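Long-range contact in sensor protein (Vibrio cholerae, PDB 3BY9), which binds succinate through its sensor domain and probably acts as a membrane histidine kinase of a two-component system, autophosphorylating on histidine: residues 183-196 / 205-219. Numbering follows the deposited sequence.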
ATOM      1  N   TRP A 183      16.099   0.577   1.991  1.00 11.50           N
ATOM      2  CA  TRP A 183      15.735   1.230   0.710  1.00 11.60           C
ATOM      3  C   TRP A 183      14.297   1.788   0.750  1.00 13.28           C
ATOM      4  O   TRP A 183      13.879   2.506  -0.190  1.00 12.69           O
ATOM      5  CB  TRP A 183      15.873   0.234  -0.468  1.00 14.15           C
ATOM      6  CG  TRP A 183      17.274  -0.355  -0.685  1.00 12.92           C
ATOM      7  CD1 TRP A 183      18.463   0.160  -0.218  1.00 15.18           C
ATOM      8  CD2 TRP A 183      17.612  -1.523  -1.435  1.00 15.39           C
ATOM      9  NE1 TRP A 183      19.516  -0.621  -0.648  1.00 19.02           N
ATOM     10  CE2 TRP A 183      19.025  -1.662  -1.391  1.00 13.44           C
ATOM     11  CE3 TRP A 183      16.863  -2.482  -2.136  1.00 17.96           C
ATOM     12  CZ2 TRP A 183      19.689  -2.717  -2.026  1.00 16.84           C
ATOM     13  CZ3 TRP A 183      17.517  -3.525  -2.749  1.00 16.76           C
ATOM     14  CH2 TRP A 183      18.928  -3.638  -2.688  1.00 14.72           C
ATOM     15  N   LEU A 184      13.542   1.493   1.805  1.00 12.66           N
ATOM     16  CA  LEU A 184      12.149   2.020   1.889  1.00 11.27           C
ATOM     17  C   LEU A 184      12.114   3.534   1.806  1.00 15.57           C
ATOM     18  O   LEU A 184      12.922   4.205   2.427  1.00 15.32           O
ATOM     19  CB  LEU A 184      11.455   1.592   3.198  1.00 11.67           C
ATOM     20  CG  LEU A 184      11.168   0.076   3.280  1.00 11.49           C
ATOM     21  CD1 LEU A 184      10.555  -0.219   4.666  1.00 14.69           C
ATOM     22  CD2 LEU A 184      10.220  -0.405   2.177  1.00 13.47           C
ATOM     23  N   PHE A 185      11.154   4.069   1.049  1.00 12.48           N
ATOM     24  CA  PHE A 185      10.963   5.496   0.880  1.00 12.89           C
ATOM     25  C   PHE A 185      12.125   6.209   0.152  1.00 14.66           C
ATOM     26  O   PHE A 185      12.261   7.419   0.278  1.00 15.99           O
ATOM     27  CB  PHE A 185      10.650   6.190   2.216  1.00 17.38           C
ATOM     28  CG  PHE A 185       9.507   5.553   2.981  1.00 17.87           C
ATOM     29  CD1 PHE A 185       8.240   5.463   2.419  1.00 26.29           C
ATOM     30  CD2 PHE A 185       9.719   5.012   4.243  1.00 24.72           C
ATOM     31  CE1 PHE A 185       7.177   4.821   3.110  1.00 24.66           C
ATOM     32  CE2 PHE A 185       8.677   4.373   4.943  1.00 25.06           C
ATOM     33  CZ  PHE A 185       7.404   4.279   4.364  1.00 26.34           C
ATOM     34  N   HIS A 186      12.963   5.458  -0.573  1.00 12.55           N
ATOM     35  CA  HIS A 186      13.998   6.060  -1.411  1.00 12.33           C
ATOM     36  C   HIS A 186      13.541   5.812  -2.846  1.00 14.06           C
ATOM     37  O   HIS A 186      12.820   4.853  -3.145  1.00 14.80           O
ATOM     38  CB  HIS A 186      15.348   5.366  -1.270  1.00 14.61           C
ATOM     39  CG  HIS A 186      16.023   5.615   0.036  1.00 16.59           C
ATOM     40  ND1 HIS A 186      15.439   5.316   1.255  1.00 15.62           N
ATOM     41  CD2 HIS A 186      17.242   6.140   0.311  1.00 19.11           C
ATOM     42  CE1 HIS A 186      16.286   5.638   2.223  1.00 22.88           C
ATOM     43  NE2 HIS A 186      17.385   6.136   1.675  1.00 18.05           N
ATOM     44  N   SER A 187      13.949   6.668  -3.761  1.00 13.27           N
ATOM     45  CA  SER A 187      13.606   6.425  -5.159  1.00 13.31           C
ATOM     46  C   SER A 187      14.721   5.603  -5.785  1.00 13.63           C
ATOM     47  O   SER A 187      15.879   5.683  -5.357  1.00 13.61           O
ATOM     48  CB  SER A 187      13.444   7.733  -5.940  1.00 13.07           C
ATOM     49  OG  SER A 187      14.611   8.556  -5.857  1.00 13.43           O
ATOM     50  N   VAL A 188      14.401   4.832  -6.823  1.00 10.81           N
ATOM     51  CA  VAL A 188      15.430   4.009  -7.434  1.00 11.77           C
ATOM     52  C   VAL A 188      16.466   4.893  -8.101  1.00 16.35           C
ATOM     53  O   VAL A 188      17.666   4.632  -8.007  1.00 13.83           O
ATOM     54  CB  VAL A 188      14.818   3.058  -8.484  1.00 12.55           C
ATOM     55  CG1 VAL A 188      15.916   2.399  -9.334  1.00 14.93           C
ATOM     56  CG2 VAL A 188      13.997   1.962  -7.748  1.00 14.67           C
ATOM     57  N   ALA A 189      15.985   5.938  -8.781  1.00 15.03           N
ATOM     58  CA  ALA A 189      16.846   6.866  -9.526  1.00 15.77           C
ATOM     59  C   ALA A 189      16.573   8.298  -9.096  1.00 14.96           C
ATOM     60  O   ALA A 189      15.567   8.594  -8.464  1.00 13.76           O
ATOM     61  CB  ALA A 189      16.565   6.736 -11.040  1.00 15.86           C
ATOM     62  N   ASP A 190      17.453   9.213  -9.505  1.00 15.87           N
ATOM     63  CA  ASP A 190      17.268  10.601  -9.130  1.00 15.45           C
ATOM     64  C   ASP A 190      15.952  11.190  -9.652  1.00 18.28           C
ATOM     65  O   ASP A 190      15.507  10.858 -10.760  1.00 18.02           O
ATOM     66  CB  ASP A 190      18.426  11.471  -9.665  1.00 21.03           C
ATOM     67  CG  ASP A 190      19.787  11.098  -9.092  1.00 27.61           C
ATOM     68  OD1 ASP A 190      19.876  10.324  -8.121  1.00 18.20           O
ATOM     69  OD2 ASP A 190      20.796  11.615  -9.631  1.00 24.72           O
ATOM     70  N   LEU A 191      15.355  12.052  -8.823  1.00 16.69           N
ATOM     71  CA  LEU A 191      14.093  12.723  -9.131  1.00 16.49           C
ATOM     72  C   LEU A 191      14.347  14.238  -9.116  1.00 17.84           C
ATOM     73  O   LEU A 191      15.207  14.735  -8.373  1.00 21.38           O
ATOM     74  CB  LEU A 191      13.023  12.410  -8.068  1.00 17.82           C
ATOM     75  CG  LEU A 191      12.548  10.946  -8.085  1.00 18.36           C
ATOM     76  CD1 LEU A 191      11.574  10.683  -6.915  1.00 18.42           C
ATOM     77  CD2 LEU A 191      11.870  10.683  -9.390  1.00 22.38           C
ATOM     78  N   SER A 192      13.566  14.963  -9.890  1.00 20.96           N
ATOM     79  CA  SER A 192      13.758  16.411  -9.935  1.00 23.38           C
ATOM     80  C   SER A 192      13.028  17.075  -8.760  1.00 24.31           C
ATOM     81  O   SER A 192      12.168  16.464  -8.135  1.00 20.64           O
ATOM     82  CB  SER A 192      13.191  16.925 -11.245  1.00 20.85           C
ATOM     83  OG  SER A 192      11.775  16.856 -11.185  1.00 25.33           O
ATOM     84  N   PRO A 193      13.373  18.342  -8.422  1.00 21.36           N
ATOM     85  CA  PRO A 193      12.694  19.019  -7.317  1.00 21.15           C
ATOM     86  C   PRO A 193      11.194  19.064  -7.531  1.00 22.28           C
ATOM     87  O   PRO A 193      10.415  19.010  -6.591  1.00 22.74           O
ATOM     88  CB  PRO A 193      13.270  20.440  -7.357  1.00 24.23           C
ATOM     89  CG  PRO A 193      14.699  20.198  -7.793  1.00 20.03           C
ATOM     90  CD  PRO A 193      14.554  19.122  -8.887  1.00 23.56           C
ATOM     91  N   ALA A 194      10.806  19.157  -8.792  1.00 21.39           N
ATOM     92  CA  ALA A 194       9.399  19.242  -9.106  1.00 23.53           C
ATOM     93  C   ALA A 194       8.740  17.900  -8.806  1.00 22.87           C
ATOM     94  O   ALA A 194       7.607  17.866  -8.306  1.00 23.73           O
ATOM     95  CB  ALA A 194       9.215  19.616 -10.572  1.00 26.99           C
ATOM     96  N   GLN A 195       9.447  16.807  -9.106  1.00 21.55           N
ATOM     97  CA  GLN A 195       8.877  15.467  -8.871  1.00 24.32           C
ATOM     98  C   GLN A 195       8.768  15.248  -7.390  1.00 20.95           C
ATOM     99  O   GLN A 195       7.749  14.709  -6.898  1.00 22.98           O
ATOM    100  CB  GLN A 195       9.742  14.375  -9.519  1.00 24.99           C
ATOM    101  CG  GLN A 195       9.590  14.346 -11.051  1.00 27.91           C
ATOM    102  CD  GLN A 195      10.591  13.430 -11.718  1.00 31.72           C
ATOM    103  OE1 GLN A 195      11.789  13.508 -11.458  1.00 22.68           O
ATOM    104  NE2 GLN A 195      10.104  12.551 -12.589  1.00 33.78           N
ATOM    105  N   LEU A 196       9.801  15.660  -6.663  1.00 17.25           N
ATOM    106  CA  LEU A 196       9.767  15.508  -5.220  1.00 18.06           C
ATOM    107  C   LEU A 196       8.665  16.365  -4.616  1.00 21.72           C
ATOM    108  O   LEU A 196       8.033  15.983  -3.637  1.00 19.44           O
ATOM    109  CB  LEU A 196      11.111  15.880  -4.618  1.00 20.02           C
ATOM    110  CG  LEU A 196      12.171  14.840  -4.981  1.00 20.87           C
ATOM    111  CD1 LEU A 196      13.567  15.389  -4.620  1.00 24.78           C
ATOM    112  CD2 LEU A 196      11.907  13.568  -4.189  1.00 16.98           C
ATOM    113  N   TYR A 205       3.433   9.565   1.255  1.00 12.93           N
ATOM    114  CA  TYR A 205       4.466   9.167   2.233  1.00 13.13           C
ATOM    115  C   TYR A 205       4.644  10.304   3.253  1.00 12.28           C
ATOM    116  O   TYR A 205       5.751  10.509   3.779  1.00 15.39           O
ATOM    117  CB  TYR A 205       5.808   8.867   1.537  1.00 13.90           C
ATOM    118  CG  TYR A 205       5.635   7.902   0.398  1.00 15.47           C
ATOM    119  CD1 TYR A 205       5.141   6.606   0.625  1.00 17.40           C
ATOM    120  CD2 TYR A 205       5.851   8.296  -0.906  1.00 12.41           C
ATOM    121  CE1 TYR A 205       4.868   5.745  -0.434  1.00 19.20           C
ATOM    122  CE2 TYR A 205       5.590   7.464  -1.950  1.00 14.04           C
ATOM    123  CZ  TYR A 205       5.094   6.175  -1.713  1.00 17.64           C
ATOM    124  OH  TYR A 205       4.853   5.328  -2.759  1.00 16.74           O
ATOM    125  N   LEU A 206       3.542  10.981   3.570  1.00 13.17           N
ATOM    126  CA  LEU A 206       3.533  12.083   4.522  1.00 12.00           C
ATOM    127  C   LEU A 206       4.648  13.074   4.140  1.00 18.09           C
ATOM    128  O   LEU A 206       4.750  13.435   2.943  1.00 14.43           O
ATOM    129  CB  LEU A 206       3.699  11.568   5.936  1.00 11.15           C
ATOM    130  CG  LEU A 206       2.665  10.448   6.280  1.00 11.90           C
ATOM    131  CD1 LEU A 206       2.792   9.951   7.702  1.00 12.95           C
ATOM    132  CD2 LEU A 206       1.246  10.944   6.032  1.00 14.84           C
ATOM    133  N   ASP A 207       5.454  13.495   5.129  1.00 16.59           N
ATOM    134  CA  ASP A 207       6.561  14.441   4.859  1.00 20.98           C
ATOM    135  C   ASP A 207       7.917  13.728   4.775  1.00 20.27           C
ATOM    136  O   ASP A 207       8.983  14.317   5.073  1.00 17.69           O
ATOM    137  CB  ASP A 207       6.670  15.491   5.969  1.00 22.75           C
ATOM    138  CG  ASP A 207       5.434  16.340   6.115  1.00 28.83           C
ATOM    139  OD1 ASP A 207       4.786  16.648   5.099  1.00 25.41           O
ATOM    140  OD2 ASP A 207       5.138  16.749   7.263  1.00 32.38           O
ATOM    141  N   SER A 208       7.891  12.478   4.358  1.00 18.12           N
ATOM    142  CA  SER A 208       9.111  11.702   4.262  1.00 19.85           C
ATOM    143  C   SER A 208      10.060  12.272   3.267  1.00 18.66           C
ATOM    144  O   SER A 208       9.663  12.671   2.170  1.00 16.60           O
ATOM    145  CB  SER A 208       8.838  10.239   3.796  1.00 22.49           C
ATOM    146  OG  SER A 208       8.042   9.535   4.718  1.00 20.74           O
ATOM    147  N   PRO A 209      11.342  12.386   3.655  0.50 18.64           N
ATOM    148  CA  PRO A 209      12.294  12.902   2.673  0.50 19.44           C
ATOM    149  C   PRO A 209      12.390  11.687   1.750  0.50 21.57           C
ATOM    150  O   PRO A 209      12.285  10.538   2.213  0.50 26.99           O
ATOM    151  CB  PRO A 209      13.573  13.067   3.485  0.50 18.78           C
ATOM    152  CG  PRO A 209      13.055  13.519   4.812  0.50 18.61           C
ATOM    153  CD  PRO A 209      11.813  12.639   5.031  0.50 14.88           C
ATOM    154  N   ILE A 210      12.544  11.916   0.463  1.00 19.50           N
ATOM    155  CA  ILE A 210      12.655  10.803  -0.472  1.00 15.99           C
ATOM    156  C   ILE A 210      14.071  10.911  -1.075  1.00 15.26           C
ATOM    157  O   ILE A 210      14.271  11.550  -2.089  1.00 16.89           O
ATOM    158  CB  ILE A 210      11.628  10.961  -1.589  1.00 15.97           C
ATOM    159  CG1 ILE A 210      10.209  11.090  -0.983  1.00 17.46           C
ATOM    160  CG2 ILE A 210      11.717   9.779  -2.588  1.00 14.96           C
ATOM    161  CD1 ILE A 210       9.651   9.824  -0.289  1.00 18.08           C
ATOM    162  N   PRO A 211      15.062  10.264  -0.449  1.00 15.01           N
ATOM    163  CA  PRO A 211      16.414  10.352  -1.016  1.00 16.75           C
ATOM    164  C   PRO A 211      16.465   9.427  -2.205  1.00 16.08           C
ATOM    165  O   PRO A 211      15.594   8.568  -2.380  1.00 16.08           O
ATOM    166  CB  PRO A 211      17.329   9.798   0.088  1.00 15.24           C
ATOM    167  CG  PRO A 211      16.499   9.706   1.300  1.00 20.68           C
ATOM    168  CD  PRO A 211      15.059   9.560   0.843  1.00 15.91           C
ATOM    169  N   SER A 212      17.520   9.567  -2.998  1.00 15.20           N
ATOM    170  CA  SER A 212      17.684   8.715  -4.177  1.00 14.83           C
ATOM    171  C   SER A 212      18.728   7.630  -3.961  1.00 15.53           C
ATOM    172  O   SER A 212      19.775   7.890  -3.356  1.00 16.41           O
ATOM    173  CB  SER A 212      18.134   9.571  -5.358  1.00 15.47           C
ATOM    174  OG  SER A 212      18.450   8.713  -6.446  1.00 16.46           O
ATOM    175  N   LEU A 213      18.450   6.420  -4.456  1.00 11.11           N
ATOM    176  CA  LEU A 213      19.418   5.309  -4.359  1.00 16.20           C
ATOM    177  C   LEU A 213      20.485   5.477  -5.447  1.00 15.97           C
ATOM    178  O   LEU A 213      21.499   4.760  -5.450  1.00 17.49           O
ATOM    179  CB  LEU A 213      18.708   3.965  -4.511  1.00 17.76           C
ATOM    180  CG  LEU A 213      17.746   3.678  -3.343  1.00 18.04           C
ATOM    181  CD1 LEU A 213      16.894   2.460  -3.669  1.00 18.04           C
ATOM    182  CD2 LEU A 213      18.508   3.457  -2.043  1.00 22.07           C
ATOM    183  N   GLY A 214      20.196   6.355  -6.410  1.00 14.28           N
ATOM    184  CA  GLY A 214      21.170   6.697  -7.427  1.00 16.74           C
ATOM    185  C   GLY A 214      21.494   5.700  -8.499  1.00 16.47           C
ATOM    186  O   GLY A 214      22.554   5.800  -9.114  1.00 14.76           O
ATOM    187  N   TRP A 215      20.598   4.744  -8.752  1.00 11.67           N
ATOM    188  CA  TRP A 215      20.887   3.757  -9.800  1.00 11.28           C
ATOM    189  C   TRP A 215      20.496   4.335 -11.154  1.00 14.28           C
ATOM    190  O   TRP A 215      19.629   5.211 -11.230  1.00 16.39           O
ATOM    191  CB  TRP A 215      20.063   2.465  -9.582  1.00 13.77           C
ATOM    192  CG  TRP A 215      20.724   1.437  -8.685  1.00 14.51           C
ATOM    193  CD1 TRP A 215      21.954   0.872  -8.858  1.00 16.65           C
ATOM    194  CD2 TRP A 215      20.143   0.799  -7.539  1.00 15.67           C
ATOM    195  NE1 TRP A 215      22.177  -0.092  -7.884  1.00 18.90           N
ATOM    196  CE2 TRP A 215      21.078  -0.154  -7.069  1.00 19.02           C
ATOM    197  CE3 TRP A 215      18.913   0.939  -6.872  1.00 16.86           C
ATOM    198  CZ2 TRP A 215      20.823  -0.970  -5.955  1.00 17.76           C
ATOM    199  CZ3 TRP A 215      18.656   0.117  -5.761  1.00 18.59           C
ATOM    200  CH2 TRP A 215      19.613  -0.818  -5.324  1.00 19.28           C
ATOM    201  N   GLN A 216      21.125   3.817 -12.196  1.00 13.25           N
ATOM    202  CA  GLN A 216      20.829   4.245 -13.561  1.00 17.03           C
ATOM    203  C   GLN A 216      20.485   3.005 -14.308  1.00 17.64           C
ATOM    204  O   GLN A 216      21.061   1.946 -14.052  1.00 16.93           O
ATOM    205  CB  GLN A 216      22.067   4.923 -14.175  1.00 17.85           C
ATOM    206  CG  GLN A 216      22.412   6.180 -13.376  1.00 28.43           C
ATOM    207  CD  GLN A 216      23.667   6.913 -13.831  1.00 34.19           C
ATOM    208  OE1 GLN A 216      23.969   7.990 -13.315  1.00 39.68           O
ATOM    209  NE2 GLN A 216      24.399   6.340 -14.789  1.00 35.23           N
ATOM    210  N   GLY A 217      19.548   3.136 -15.251  1.00 16.96           N
ATOM    211  CA  GLY A 217      19.116   1.994 -16.035  1.00 17.03           C
ATOM    212  C   GLY A 217      17.723   2.208 -16.585  1.00 16.64           C
ATOM    213  O   GLY A 217      17.079   3.200 -16.255  1.00 18.02           O
ATOM    214  N   ASP A 218      17.279   1.286 -17.431  1.00 18.28           N
ATOM    215  CA  ASP A 218      15.940   1.381 -18.016  1.00 17.29           C
ATOM    216  C   ASP A 218      14.928   0.836 -17.030  1.00 15.76           C
ATOM    217  O   ASP A 218      14.730  -0.386 -16.919  1.00 18.17           O
ATOM    218  CB  ASP A 218      15.840   0.582 -19.313  1.00 17.13           C
ATOM    219  CG  ASP A 218      14.478   0.755 -19.977  1.00 15.26           C
ATOM    220  OD1 ASP A 218      13.611   1.409 -19.378  1.00 15.37           O
ATOM    221  OD2 ASP A 218      14.291   0.241 -21.112  1.00 16.29           O
ATOM    222  N   LEU A 219      14.258   1.753 -16.332  1.00 13.52           N
ATOM    223  CA  LEU A 219      13.306   1.352 -15.310  1.00 14.09           C
ATOM    224  C   LEU A 219      11.968   0.894 -15.875  1.00 18.27           C
ATOM    225  O   LEU A 219      11.108   0.375 -15.139  1.00 19.46           O
ATOM    226  CB  LEU A 219      13.134   2.523 -14.323  1.00 15.71           C
ATOM    227  CG  LEU A 219      14.410   3.076 -13.679  1.00 22.02           C
ATOM    228  CD1 LEU A 219      13.984   4.060 -12.578  1.00 22.27           C
ATOM    229  CD2 LEU A 219      15.306   1.964 -13.117  1.00 22.53           C
TER
HETATM  230  O   HOH W   1      14.696  11.153  -4.794  1.00 15.62           O
HETATM  231  O   HOH W   2      19.800   7.988 -10.776  1.00 16.84           O
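Ser187 and Ser212 form a single parallel bridge, in which Ser187 N donates to Pro211 O (2.9 Å). Ser187 O accepts from Leu213 N at 2.8 Å. Val188 O, the next carbonyl, accepts from Trp215 N, two residues beyond Leu213 (3.0 Å). A chi1 of 173° swings the Ser212 hydroxyl away from its own N, and OG donates to the anti lone pair of Asp190 OD1 at 2.7 Å. The same hydroxyl accepts from Gly214 N in an ST turn, tying the Asp190 carboxylate to the bend. One water bridges Ser187 OG and Ile210 O.

Apolar contacts flank this polar seam. Pro211 CG lies over one face of the His186 imidazole, 3.9 Å from its centroid (CH-pi); Leu184 O holds ND1. Trp215 meets the Trp183 face T-shaped, its CH2 3.8 Å from Trp183 CZ2, while its NE1 bonds Asp236 O. Leu213 crosses Trp183 and His186 at about right angles, CD2 against Trp183 CD1 and CG against His186 CB. Val188 CG1 and Leu219 CD2 meet tip to tip at 3.9 Å, beside Trp226. At the far end, Phe185 CE1 approaches Tyr205 CD1 (3.7 Å), the rings oblique; Tyr205 OH bonds Asp170. Leu196 CD2 slides past Ile210 CB, and Ile210 CA approaches the buried Phe185 O, which lacks a hydrogen-bond partner.

The bridge pins together the loops entering and leaving helix 193-202 in the second PAS-like domain of this tandem sensor; Tyr205 packs on strand 116-121 of the succinate-binding domain, here without succinate, placing the contact at the domain junction.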